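Local coordinates for germination protein (Bacillus megaterium, PDB 6O59) that forms the N-terminal domain of the A subunit of the spore germinant receptor GerK3 and probably takes part in sensing germinants that trigger spore germination, at residues F149-V160 against F255-L263; L171-V179 against R202-I210. All blocks are in the same frame, centred on the assembly; numbering follows the deposited sequence.

Contact 1: F149-V160 against F255-L263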
ATOM      1  N   PHE A 149      12.280  -6.003 -10.894  1.00 67.27           N
ATOM      2  CA  PHE A 149      12.490  -5.307  -9.644  1.00 64.64           C
ATOM      3  C   PHE A 149      13.797  -4.503  -9.677  1.00 69.71           C
ATOM      4  O   PHE A 149      14.730  -4.852 -10.396  1.00 69.91           O
ATOM      5  CB  PHE A 149      12.511  -6.310  -8.499  1.00 64.23           C
ATOM      6  CG  PHE A 149      11.160  -6.885  -8.148  1.00 64.45           C
ATOM      7  CD1 PHE A 149      10.108  -6.055  -7.765  1.00 66.53           C
ATOM      8  CD2 PHE A 149      10.966  -8.261  -8.088  1.00 65.13           C
ATOM      9  CE1 PHE A 149       8.873  -6.591  -7.378  1.00 66.12           C
ATOM     10  CE2 PHE A 149       9.733  -8.797  -7.704  1.00 66.81           C
ATOM     11  CZ  PHE A 149       8.694  -7.957  -7.356  1.00 64.67           C
ATOM     12  N   THR A 150      13.842  -3.420  -8.899  1.00 67.30           N
ATOM     13  CA  THR A 150      14.982  -2.513  -8.762  1.00 68.19           C
ATOM     14  C   THR A 150      15.580  -2.627  -7.343  1.00 73.24           C
ATOM     15  O   THR A 150      15.138  -3.456  -6.535  1.00 70.85           O
ATOM     16  CB  THR A 150      14.533  -1.064  -9.057  1.00 76.64           C
ATOM     17  OG1 THR A 150      13.561  -0.653  -8.087  1.00 76.53           O
ATOM     18  CG2 THR A 150      13.965  -0.903 -10.445  1.00 76.99           C
ATOM     19  N   GLU A 151      16.551  -1.743  -7.029  1.00 72.85           N
ATOM     20  CA  GLU A 151      17.222  -1.677  -5.728  1.00 73.17           C
ATOM     21  C   GLU A 151      16.346  -0.951  -4.680  1.00 77.29           C
ATOM     22  O   GLU A 151      16.652  -1.018  -3.479  1.00 77.98           O
ATOM     23  CB  GLU A 151      18.583  -0.980  -5.860  1.00 76.14           C
ATOM     24  CG  GLU A 151      19.433  -1.444  -7.033  1.00 89.80           C
ATOM     25  CD  GLU A 151      20.842  -1.904  -6.699  1.00122.97           C
ATOM     26  OE1 GLU A 151      21.234  -2.990  -7.185  1.00126.67           O
ATOM     27  OE2 GLU A 151      21.556  -1.186  -5.960  1.00117.43           O
ATOM     28  N   SER A 152      15.242  -0.295  -5.133  1.00 72.27           N
ATOM     29  CA  SER A 152      14.317   0.467  -4.288  1.00 71.34           C
ATOM     30  C   SER A 152      13.119  -0.357  -3.823  1.00 72.83           C
ATOM     31  O   SER A 152      12.355  -0.823  -4.667  1.00 72.07           O
ATOM     32  CB  SER A 152      13.820   1.697  -5.049  1.00 75.32           C
ATOM     33  OG  SER A 152      12.862   2.424  -4.299  1.00 85.48           O
ATOM     34  N   ILE A 153      12.912  -0.469  -2.490  1.00 68.69           N
ATOM     35  CA  ILE A 153      11.764  -1.172  -1.896  1.00 67.85           C
ATOM     36  C   ILE A 153      10.472  -0.512  -2.407  1.00 73.62           C
ATOM     37  O   ILE A 153       9.592  -1.223  -2.902  1.00 74.55           O
ATOM     38  CB  ILE A 153      11.782  -1.232  -0.330  1.00 71.04           C
ATOM     39  CG1 ILE A 153      12.886  -2.148   0.197  1.00 71.36           C
ATOM     40  CG2 ILE A 153      10.417  -1.665   0.249  1.00 72.14           C
ATOM     41  CD1 ILE A 153      13.019  -2.155   1.737  1.00 80.55           C
ATOM     42  N   GLY A 154      10.390   0.820  -2.296  1.00 69.22           N
ATOM     43  CA  GLY A 154       9.230   1.608  -2.705  1.00 68.96           C
ATOM     44  C   GLY A 154       8.750   1.313  -4.106  1.00 71.86           C
ATOM     45  O   GLY A 154       7.549   1.123  -4.320  1.00 73.46           O
ATOM     46  N   THR A 155       9.698   1.235  -5.054  1.00 65.76           N
ATOM     47  CA  THR A 155       9.453   0.929  -6.461  1.00 64.90           C
ATOM     48  C   THR A 155       8.946  -0.512  -6.588  1.00 68.29           C
ATOM     49  O   THR A 155       7.959  -0.750  -7.279  1.00 69.16           O
ATOM     50  CB  THR A 155      10.730   1.168  -7.271  1.00 67.12           C
ATOM     51  OG1 THR A 155      11.162   2.524  -7.097  1.00 64.10           O
ATOM     52  CG2 THR A 155      10.541   0.885  -8.742  1.00 64.63           C
ATOM     53  N   ASN A 156       9.604  -1.457  -5.893  1.00 63.19           N
ATOM     54  CA  ASN A 156       9.258  -2.883  -5.890  1.00 61.21           C
ATOM     55  C   ASN A 156       7.840  -3.137  -5.332  1.00 62.44           C
ATOM     56  O   ASN A 156       7.093  -3.908  -5.929  1.00 61.62           O
ATOM     57  CB  ASN A 156      10.302  -3.677  -5.093  1.00 59.53           C
ATOM     58  CG  ASN A 156      11.675  -3.695  -5.730  1.00 70.84           C
ATOM     59  OD1 ASN A 156      11.859  -3.340  -6.895  1.00 57.22           O
ATOM     60  ND2 ASN A 156      12.681  -4.095  -4.966  1.00 67.09           N
ATOM     61  N   LEU A 157       7.472  -2.471  -4.219  1.00 58.61           N
ATOM     62  CA  LEU A 157       6.138  -2.601  -3.611  1.00 59.09           C
ATOM     63  C   LEU A 157       5.059  -2.151  -4.573  1.00 63.03           C
ATOM     64  O   LEU A 157       4.051  -2.845  -4.732  1.00 63.61           O
ATOM     65  CB  LEU A 157       6.001  -1.795  -2.310  1.00 59.43           C
ATOM     66  CG  LEU A 157       7.036  -1.991  -1.213  1.00 62.99           C
ATOM     67  CD1 LEU A 157       6.659  -1.175   0.008  1.00 62.93           C
ATOM     68  CD2 LEU A 157       7.281  -3.489  -0.906  1.00 64.97           C
ATOM     69  N   ALA A 158       5.307  -0.998  -5.238  1.00 57.20           N
ATOM     70  CA  ALA A 158       4.432  -0.393  -6.227  1.00 56.70           C
ATOM     71  C   ALA A 158       4.203  -1.360  -7.407  1.00 63.98           C
ATOM     72  O   ALA A 158       3.072  -1.494  -7.879  1.00 64.82           O
ATOM     73  CB  ALA A 158       5.031   0.927  -6.699  1.00 57.11           C
ATOM     74  N   MET A 159       5.259  -2.087  -7.830  1.00 61.68           N
ATOM     75  CA  MET A 159       5.175  -3.051  -8.925  1.00 62.86           C
ATOM     76  C   MET A 159       4.213  -4.183  -8.586  1.00 66.95           C
ATOM     77  O   MET A 159       3.395  -4.522  -9.433  1.00 70.33           O
ATOM     78  CB  MET A 159       6.567  -3.597  -9.296  1.00 64.79           C
ATOM     79  CG  MET A 159       7.450  -2.526  -9.939  1.00 69.31           C
ATOM     80  SD  MET A 159       9.113  -3.054 -10.394  1.00 73.43           S
ATOM     81  CE  MET A 159       8.800  -3.586 -12.009  1.00 71.46           C
ATOM     82  N   VAL A 160       4.259  -4.713  -7.349  1.00 59.89           N
ATOM     83  CA  VAL A 160       3.377  -5.790  -6.881  1.00 59.32           C
ATOM     84  C   VAL A 160       1.925  -5.258  -6.798  1.00 64.59           C
ATOM     85  O   VAL A 160       1.008  -5.886  -7.340  1.00 66.94           O
ATOM     86  CB  VAL A 160       3.845  -6.395  -5.525  1.00 61.89           C
ATOM     87  CG1 VAL A 160       2.851  -7.442  -5.029  1.00 62.48           C
ATOM     88  CG2 VAL A 160       5.256  -6.983  -5.618  1.00 60.03           C
ATOM     89  N   PHE A 255      11.045  -7.908   0.656  1.00 60.97           N
ATOM     90  CA  PHE A 255      11.840  -6.950  -0.105  1.00 60.53           C
ATOM     91  C   PHE A 255      12.866  -6.315   0.810  1.00 68.03           C
ATOM     92  O   PHE A 255      12.500  -5.655   1.790  1.00 68.55           O
ATOM     93  CB  PHE A 255      10.965  -5.877  -0.777  1.00 61.43           C
ATOM     94  CG  PHE A 255      10.108  -6.452  -1.869  1.00 62.09           C
ATOM     95  CD1 PHE A 255      10.641  -6.715  -3.121  1.00 63.54           C
ATOM     96  CD2 PHE A 255       8.774  -6.784  -1.628  1.00 64.57           C
ATOM     97  CE1 PHE A 255       9.858  -7.268  -4.115  1.00 64.43           C
ATOM     98  CE2 PHE A 255       7.981  -7.315  -2.638  1.00 66.60           C
ATOM     99  CZ  PHE A 255       8.526  -7.548  -3.875  1.00 64.08           C
ATOM    100  N   VAL A 256      14.152  -6.558   0.509  1.00 65.64           N
ATOM    101  CA  VAL A 256      15.289  -6.025   1.256  1.00 66.25           C
ATOM    102  C   VAL A 256      15.856  -4.810   0.499  1.00 72.03           C
ATOM    103  O   VAL A 256      16.002  -4.856  -0.725  1.00 71.77           O
ATOM    104  CB  VAL A 256      16.356  -7.121   1.482  1.00 69.85           C
ATOM    105  CG1 VAL A 256      17.471  -6.630   2.402  1.00 70.70           C
ATOM    106  CG2 VAL A 256      15.718  -8.392   2.041  1.00 69.55           C
ATOM    107  N   ASP A 257      16.161  -3.728   1.237  1.00 69.70           N
ATOM    108  CA  ASP A 257      16.729  -2.499   0.699  1.00 69.63           C
ATOM    109  C   ASP A 257      18.062  -2.778   0.005  1.00 76.29           C
ATOM    110  O   ASP A 257      18.968  -3.387   0.592  1.00 76.61           O
ATOM    111  CB  ASP A 257      16.901  -1.464   1.823  1.00 72.22           C
ATOM    112  CG  ASP A 257      17.262  -0.058   1.381  1.00 78.75           C
ATOM    113  OD1 ASP A 257      16.924   0.312   0.241  1.00 81.90           O
ATOM    114  OD2 ASP A 257      17.847   0.684   2.191  1.00 76.49           O
ATOM    115  N   GLY A 258      18.135  -2.389  -1.267  1.00 74.22           N
ATOM    116  CA  GLY A 258      19.320  -2.571  -2.099  1.00 74.79           C
ATOM    117  C   GLY A 258      19.379  -3.855  -2.910  1.00 78.60           C
ATOM    118  O   GLY A 258      20.251  -3.975  -3.779  1.00 80.60           O
ATOM    119  N   THR A 259      18.477  -4.838  -2.649  1.00 71.64           N
ATOM    120  CA  THR A 259      18.498  -6.094  -3.408  1.00 70.00           C
ATOM    121  C   THR A 259      17.480  -6.014  -4.558  1.00 71.85           C
ATOM    122  O   THR A 259      16.298  -5.778  -4.316  1.00 71.09           O
ATOM    123  CB  THR A 259      18.314  -7.331  -2.525  1.00 75.20           C
ATOM    124  OG1 THR A 259      16.943  -7.508  -2.199  1.00 79.42           O
ATOM    125  CG2 THR A 259      19.169  -7.292  -1.280  1.00 71.52           C
ATOM    126  N   PRO A 260      17.913  -6.219  -5.823  1.00 68.36           N
ATOM    127  CA  PRO A 260      16.977  -6.059  -6.957  1.00 67.01           C
ATOM    128  C   PRO A 260      16.115  -7.301  -7.261  1.00 70.44           C
ATOM    129  O   PRO A 260      15.981  -7.718  -8.426  1.00 69.97           O
ATOM    130  CB  PRO A 260      17.906  -5.691  -8.121  1.00 69.02           C
ATOM    131  CG  PRO A 260      19.181  -6.355  -7.791  1.00 73.87           C
ATOM    132  CD  PRO A 260      19.288  -6.490  -6.298  1.00 69.64           C
ATOM    133  N   PHE A 261      15.494  -7.864  -6.212  1.00 67.28           N
ATOM    134  CA  PHE A 261      14.608  -9.024  -6.322  1.00 68.18           C
ATOM    135  C   PHE A 261      13.722  -9.218  -5.089  1.00 71.96           C
ATOM    136  O   PHE A 261      13.998  -8.690  -4.008  1.00 72.22           O
ATOM    137  CB  PHE A 261      15.379 -10.329  -6.610  1.00 71.38           C
ATOM    138  CG  PHE A 261      16.665 -10.513  -5.858  1.00 74.57           C
ATOM    139  CD1 PHE A 261      16.660 -10.916  -4.528  1.00 78.83           C
ATOM    140  CD2 PHE A 261      17.888 -10.324  -6.487  1.00 78.19           C
ATOM    141  CE1 PHE A 261      17.859 -11.080  -3.825  1.00 81.03           C
ATOM    142  CE2 PHE A 261      19.087 -10.484  -5.783  1.00 82.53           C
ATOM    143  CZ  PHE A 261      19.063 -10.870  -4.460  1.00 81.02           C
ATOM    144  N   GLY A 262      12.637  -9.953  -5.293  1.00 68.25           N
ATOM    145  CA  GLY A 262      11.705 -10.322  -4.239  1.00 67.41           C
ATOM    146  C   GLY A 262      12.139 -11.653  -3.672  1.00 69.63           C
ATOM    147  O   GLY A 262      12.697 -12.476  -4.402  1.00 69.98           O
ATOM    148  N   LEU A 263      11.946 -11.860  -2.370  1.00 63.71           N
ATOM    149  CA  LEU A 263      12.313 -13.127  -1.740  1.00 62.67           C
ATOM    150  C   LEU A 263      11.042 -13.829  -1.300  1.00 68.13           C
ATOM    151  O   LEU A 263      10.278 -13.286  -0.494  1.00 68.48           O
ATOM    152  CB  LEU A 263      13.294 -12.924  -0.567  1.00 62.94           C
ATOM    153  CG  LEU A 263      14.629 -12.266  -0.926  1.00 67.10           C
ATOM    154  CD1 LEU A 263      15.425 -11.942   0.309  1.00 67.47           C
ATOM    155  CD2 LEU A 263      15.444 -13.139  -1.874  1.00 71.21           C
TER
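Phe255 drives the edge of its ring into a face of Phe149, a T-shaped pair with centroids 4.9 Å apart and planes at 68°. The pair sits where helix 153-163 meets an antiparallel sheet, at the hairpin joining strands 252-256 and 262-265. Three helix side chains also touch the Phe255 ring: Asn156 CB lies 3.6 Å from Phe255 CD1, Leu157 CD2 approaches Phe255 CD2, and Val160 CG2 approaches Phe255 CZ. Pro240 and Val243 of helix 240-248 also touch Phe149, and Met187 of strand 182-189 meets the Phe255 side chain too.

Next to this cluster, Asn156 ties the helix back to the loop that leads into it. With CG beside the backbone N (chi1 -67°), its OD1 accepts Thr150 N on a lone pair at 2.8 Å, while its ND2 donates to Thr150 O. Both polar ends of a buried amide are thus used, which fixes its rotation. Thr150 O also receives the CA-H of Pro260. Ile153 CD1 rests on the backbone between Phe255 and Asp257. At the type II beta turn of Val256 to Thr259, Gly258 N donates to Glu151 O at 3.0 Å, in the carbonyl plane.

Contact 2: L171-V179 against R202-I210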
ATOM      1  N   LEU A 171       1.247  -5.181   3.948  1.00 67.78           N
ATOM      2  CA  LEU A 171       2.680  -4.824   3.913  1.00 66.63           C
ATOM      3  C   LEU A 171       3.158  -4.375   5.299  1.00 72.72           C
ATOM      4  O   LEU A 171       2.551  -3.483   5.883  1.00 75.21           O
ATOM      5  CB  LEU A 171       2.935  -3.705   2.881  1.00 65.89           C
ATOM      6  CG  LEU A 171       3.067  -4.070   1.382  1.00 69.29           C
ATOM      7  CD1 LEU A 171       1.797  -4.662   0.799  1.00 69.15           C
ATOM      8  CD2 LEU A 171       3.376  -2.842   0.575  1.00 73.07           C
ATOM      9  N   GLU A 172       4.228  -5.008   5.828  1.00 69.19           N
ATOM     10  CA  GLU A 172       4.800  -4.834   7.159  1.00 70.41           C
ATOM     11  C   GLU A 172       6.259  -4.448   7.002  1.00 73.09           C
ATOM     12  O   GLU A 172       7.055  -5.235   6.483  1.00 72.07           O
ATOM     13  CB  GLU A 172       4.642  -6.148   7.955  1.00 73.28           C
ATOM     14  CG  GLU A 172       4.771  -5.994   9.450  1.00 90.59           C
ATOM     15  CD  GLU A 172       4.844  -7.305  10.212  1.00120.92           C
ATOM     16  OE1 GLU A 172       4.093  -8.249   9.865  1.00111.25           O
ATOM     17  OE2 GLU A 172       5.655  -7.386  11.164  1.00116.62           O
ATOM     18  N   SER A 173       6.587  -3.215   7.382  1.00 69.52           N
ATOM     19  CA  SER A 173       7.947  -2.693   7.328  1.00 68.26           C
ATOM     20  C   SER A 173       8.676  -2.973   8.625  1.00 73.52           C
ATOM     21  O   SER A 173       8.084  -2.889   9.700  1.00 75.25           O
ATOM     22  CB  SER A 173       7.941  -1.203   7.028  1.00 72.23           C
ATOM     23  OG  SER A 173       7.553  -1.028   5.674  1.00 87.13           O
ATOM     24  N   MET A 174       9.946  -3.363   8.530  1.00 70.56           N
ATOM     25  CA  MET A 174      10.759  -3.666   9.711  1.00 72.31           C
ATOM     26  C   MET A 174      12.247  -3.416   9.419  1.00 71.44           C
ATOM     27  O   MET A 174      12.633  -3.182   8.272  1.00 69.46           O
ATOM     28  CB  MET A 174      10.496  -5.096  10.268  1.00 76.43           C
ATOM     29  CG  MET A 174      10.815  -6.224   9.313  1.00 79.90           C
ATOM     30  SD  MET A 174       9.870  -7.728   9.668  1.00 86.40           S
ATOM     31  CE  MET A 174      10.699  -8.319  11.219  1.00 86.40           C
ATOM     32  N   LYS A 175      13.053  -3.395  10.487  1.00 67.12           N
ATOM     33  CA  LYS A 175      14.492  -3.175  10.455  1.00 65.75           C
ATOM     34  C   LYS A 175      15.150  -4.417  10.999  1.00 73.56           C
ATOM     35  O   LYS A 175      15.072  -4.696  12.192  1.00 74.83           O
ATOM     36  CB  LYS A 175      14.887  -1.908  11.240  1.00 66.80           C
ATOM     37  CG  LYS A 175      14.652  -0.640  10.437  1.00 63.19           C
ATOM     38  CD  LYS A 175      14.974   0.620  11.215  1.00 67.48           C
ATOM     39  CE  LYS A 175      14.337   1.870  10.626  1.00 67.12           C
ATOM     40  NZ  LYS A 175      15.048   2.398   9.431  1.00 72.44           N
ATOM     41  N   ILE A 176      15.720  -5.214  10.102  1.00 72.51           N
ATOM     42  CA  ILE A 176      16.391  -6.458  10.461  1.00 75.40           C
ATOM     43  C   ILE A 176      17.884  -6.274  10.230  1.00 84.37           C
ATOM     44  O   ILE A 176      18.276  -5.421   9.448  1.00 84.78           O
ATOM     45  CB  ILE A 176      15.818  -7.677   9.691  1.00 77.39           C
ATOM     46  CG1 ILE A 176      16.076  -7.567   8.177  1.00 75.85           C
ATOM     47  CG2 ILE A 176      14.325  -7.856   9.988  1.00 78.34           C
ATOM     48  CD1 ILE A 176      16.271  -8.849   7.485  1.00 80.59           C
ATOM     49  N   GLY A 177      18.695  -7.061  10.912  1.00 83.85           N
ATOM     50  CA  GLY A 177      20.139  -7.002  10.762  1.00 84.66           C
ATOM     51  C   GLY A 177      20.862  -7.426  12.016  1.00 91.12           C
ATOM     52  O   GLY A 177      20.425  -7.102  13.131  1.00 91.48           O
ATOM     53  N   ARG A 178      21.989  -8.148  11.825  1.00 88.68           N
ATOM     54  CA  ARG A 178      22.810  -8.633  12.921  1.00 91.48           C
ATOM     55  C   ARG A 178      23.659  -7.492  13.512  1.00 98.64           C
ATOM     56  O   ARG A 178      23.431  -7.126  14.673  1.00101.81           O
ATOM     57  CB  ARG A 178      23.680  -9.826  12.485  1.00 89.07           C
ATOM     58  CG  ARG A 178      24.310 -10.543  13.677  1.00 94.48           C
ATOM     59  CD  ARG A 178      25.019 -11.836  13.328  1.00 95.29           C
ATOM     60  NE  ARG A 178      26.101 -11.637  12.367  1.00100.79           N
ATOM     61  CZ  ARG A 178      27.363 -11.357  12.681  1.00116.43           C
ATOM     62  NH1 ARG A 178      27.730 -11.231  13.955  1.00102.79           N
ATOM     63  NH2 ARG A 178      28.268 -11.200  11.729  1.00104.96           N
ATOM     64  N   VAL A 179      24.606  -6.924  12.722  1.00 93.74           N
ATOM     65  CA  VAL A 179      25.516  -5.857  13.191  1.00 95.29           C
ATOM     66  C   VAL A 179      24.852  -4.467  13.027  1.00 96.85           C
ATOM     67  O   VAL A 179      24.775  -3.700  13.996  1.00 98.00           O
ATOM     68  CB  VAL A 179      26.906  -5.927  12.493  1.00 99.51           C
ATOM     69  CG1 VAL A 179      27.842  -4.853  13.025  1.00102.02           C
ATOM     70  CG2 VAL A 179      27.536  -7.308  12.665  1.00100.91           C
ATOM     71  N   ARG A 202       7.983 -14.119  10.209  1.00 80.63           N
ATOM     72  CA  ARG A 202       8.216 -12.800  10.801  1.00 80.63           C
ATOM     73  C   ARG A 202       9.211 -12.908  11.970  1.00 87.34           C
ATOM     74  O   ARG A 202      10.169 -12.131  12.019  1.00 88.12           O
ATOM     75  CB  ARG A 202       6.880 -12.191  11.253  1.00 81.67           C
ATOM     76  CG  ARG A 202       6.970 -10.781  11.850  1.00 89.25           C
ATOM     77  CD  ARG A 202       5.693 -10.436  12.586  1.00 99.16           C
ATOM     78  NE  ARG A 202       4.545 -10.353  11.678  1.00111.13           N
ATOM     79  CZ  ARG A 202       3.304 -10.716  11.989  1.00133.28           C
ATOM     80  NH1 ARG A 202       2.331 -10.611  11.094  1.00116.70           N
ATOM     81  NH2 ARG A 202       3.024 -11.182  13.200  1.00129.67           N
ATOM     82  N   LYS A 203       8.989 -13.887  12.878  1.00 85.46           N
ATOM     83  CA  LYS A 203       9.824 -14.208  14.041  1.00 87.41           C
ATOM     84  C   LYS A 203      11.266 -14.509  13.592  1.00 90.90           C
ATOM     85  O   LYS A 203      12.192 -13.922  14.140  1.00 91.83           O
ATOM     86  CB  LYS A 203       9.209 -15.397  14.806  1.00 92.55           C
ATOM     87  CG  LYS A 203      10.053 -16.014  15.922  1.00114.44           C
ATOM     88  CD  LYS A 203       9.482 -17.366  16.346  1.00125.49           C
ATOM     89  CE  LYS A 203      10.497 -18.234  17.049  1.00139.44           C
ATOM     90  NZ  LYS A 203       9.938 -19.572  17.385  1.00152.42           N
ATOM     91  N   ARG A 204      11.449 -15.368  12.571  1.00 87.07           N
ATOM     92  CA  ARG A 204      12.765 -15.737  12.036  1.00 86.88           C
ATOM     93  C   ARG A 204      13.485 -14.537  11.446  1.00 91.68           C
ATOM     94  O   ARG A 204      14.689 -14.392  11.656  1.00 92.71           O
ATOM     95  CB  ARG A 204      12.657 -16.846  10.968  1.00 84.78           C
ATOM     96  CG  ARG A 204      12.231 -18.213  11.493  1.00 98.08           C
ATOM     97  CD  ARG A 204      13.167 -18.791  12.539  1.00105.10           C
ATOM     98  NE  ARG A 204      13.119 -20.256  12.586  1.00112.23           N
ATOM     99  CZ  ARG A 204      12.176 -20.962  13.208  1.00129.20           C
ATOM    100  NH1 ARG A 204      11.165 -20.347  13.813  1.00116.37           N
ATOM    101  NH2 ARG A 204      12.227 -22.288  13.213  1.00117.85           N
ATOM    102  N   LEU A 205      12.751 -13.694  10.695  1.00 87.21           N
ATOM    103  CA  LEU A 205      13.274 -12.499  10.035  1.00 85.46           C
ATOM    104  C   LEU A 205      13.891 -11.533  11.021  1.00 92.33           C
ATOM    105  O   LEU A 205      15.013 -11.077  10.810  1.00 92.54           O
ATOM    106  CB  LEU A 205      12.166 -11.789   9.255  1.00 83.28           C
ATOM    107  CG  LEU A 205      12.031 -12.153   7.798  1.00 85.79           C
ATOM    108  CD1 LEU A 205      11.084 -11.209   7.125  1.00 84.66           C
ATOM    109  CD2 LEU A 205      13.371 -12.084   7.079  1.00 86.73           C
ATOM    110  N   LYS A 206      13.175 -11.259  12.117  1.00 90.77           N
ATOM    111  CA  LYS A 206      13.592 -10.353  13.175  1.00 92.92           C
ATOM    112  C   LYS A 206      15.015 -10.676  13.697  1.00 99.20           C
ATOM    113  O   LYS A 206      15.760  -9.748  14.041  1.00100.95           O
ATOM    114  CB  LYS A 206      12.562 -10.400  14.325  1.00 98.18           C
ATOM    115  CG  LYS A 206      12.690  -9.285  15.377  1.00123.58           C
ATOM    116  CD  LYS A 206      12.339  -7.880  14.841  1.00134.00           C
ATOM    117  CE  LYS A 206      13.553  -6.982  14.719  1.00140.23           C
ATOM    118  NZ  LYS A 206      13.232  -5.715  14.012  1.00141.81           N
ATOM    119  N   ASN A 207      15.398 -11.969  13.712  1.00 94.92           N
ATOM    120  CA  ASN A 207      16.701 -12.416  14.210  1.00 96.20           C
ATOM    121  C   ASN A 207      17.603 -13.025  13.111  1.00 95.68           C
ATOM    122  O   ASN A 207      18.652 -13.592  13.437  1.00 97.05           O
ATOM    123  CB  ASN A 207      16.507 -13.435  15.343  1.00102.81           C
ATOM    124  CG  ASN A 207      15.488 -13.028  16.380  1.00132.64           C
ATOM    125  OD1 ASN A 207      14.345 -13.505  16.378  1.00127.94           O
ATOM    126  ND2 ASN A 207      15.880 -12.139  17.286  1.00125.66           N
ATOM    127  N   ILE A 208      17.220 -12.898  11.826  1.00 87.49           N
ATOM    128  CA  ILE A 208      17.993 -13.453  10.709  1.00 85.32           C
ATOM    129  C   ILE A 208      19.258 -12.614  10.439  1.00 88.13           C
ATOM    130  O   ILE A 208      19.269 -11.393  10.664  1.00 87.31           O
ATOM    131  CB  ILE A 208      17.118 -13.600   9.410  1.00 85.19           C
ATOM    132  CG1 ILE A 208      17.666 -14.714   8.480  1.00 85.39           C
ATOM    133  CG2 ILE A 208      16.934 -12.271   8.644  1.00 81.92           C
ATOM    134  CD1 ILE A 208      16.753 -15.108   7.264  1.00 85.68           C
ATOM    135  N   ASP A 209      20.318 -13.290   9.962  1.00 84.28           N
ATOM    136  CA  ASP A 209      21.545 -12.657   9.492  1.00 83.94           C
ATOM    137  C   ASP A 209      21.404 -12.648   7.976  1.00 85.37           C
ATOM    138  O   ASP A 209      21.905 -13.529   7.270  1.00 85.29           O
ATOM    139  CB  ASP A 209      22.812 -13.374   9.987  1.00 88.49           C
ATOM    140  CG  ASP A 209      24.128 -12.690   9.650  1.00 99.57           C
ATOM    141  OD1 ASP A 209      24.107 -11.666   8.915  1.00 97.95           O
ATOM    142  OD2 ASP A 209      25.184 -13.176  10.120  1.00110.92           O
ATOM    143  N   ILE A 210      20.625 -11.676   7.497  1.00 79.12           N
ATOM    144  CA  ILE A 210      20.257 -11.494   6.102  1.00 76.08           C
ATOM    145  C   ILE A 210      21.474 -11.406   5.174  1.00 80.63           C
ATOM    146  O   ILE A 210      21.409 -11.896   4.051  1.00 79.89           O
ATOM    147  CB  ILE A 210      19.309 -10.265   5.960  1.00 76.96           C
ATOM    148  CG1 ILE A 210      18.592 -10.235   4.579  1.00 74.38           C
ATOM    149  CG2 ILE A 210      19.989  -8.935   6.290  1.00 77.19           C
ATOM    150  CD1 ILE A 210      17.844 -11.489   4.212  1.00 70.06           C
TER
HETATM  151  O   HOH W   1      17.887  -9.371  12.390  1.00 84.33           O
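Glu172 and Arg202 meet nearly perpendicular at one end of the interface, their carboxylate and guanidinium planes 50° apart. This salt bridge is lopsided: Arg202 NE donates to the syn lone pair of Glu172 OE1 at 2.8 Å, the oxygen lying out of the guanidinium plane, and NH1 adds a weak bond to the same oxygen. The Glu172 chain runs out extended, whereas Arg202 bends at chi3 (-65°) to turn its NE toward the strand.

Further along, Met174 bends at its thioether so that CE lies against the helix backbone around Arg202 and Lys206, 4.2 Å from Leu205 CB and close to the aliphatic part of Lys206. The Lys206 chain folds back past that methyl, and its NZ donates to Lys175 O at 2.8 Å from above the carbonyl plane.

Ile176 packs against Leu205, Ile208 and Ile210. Its CG1 stands between backbone N and carbonyl carbon (chi1 65°), and CD1 touches both Ile208 CG2 and Ile210 CB, 3.7 Å from each; Ile176 lies alongside Ile208 but across Ile210. A water accepts from Gly177 N and donates to two carbonyls, linking the residue just past the strand to the backbone of Lys206 and Ile208.

At the far end Arg178 NE meets Asp209 OD2 at 2.9 Å, from above the carboxylate plane, in a second salt bridge. Asp209 is also the N-cap of helix 210-215. The whole is a helix packed on the edge strand of an antiparallel sheet, with apolar contacts in the middle and a salt bridge toward each end.

The two contacts lie about 16 Å apart, centre to centre, and reach the same five-stranded antiparallel sheet. Contact 1 joins helix 153-163 to the hairpin of strands 252-256 and 262-265, while contact 2 sets helix 195-206 against edge strand 169-176. In sequence contact 2 is nested inside the loop that contact 1 closes, and helix 153-163 is followed in the chain by strand 169-176. They also touch: Leu157 CD1 packs 3.7 Å from Leu171 CD2, and Val256 CG2 comes near Ile210 CG1. The two helices pack on opposite faces of this sheet of the receptor's N-terminal domain: Leu171 of the edge strand faces Leu157, while Glu172, Met174 and Ile176 face segment 202-210.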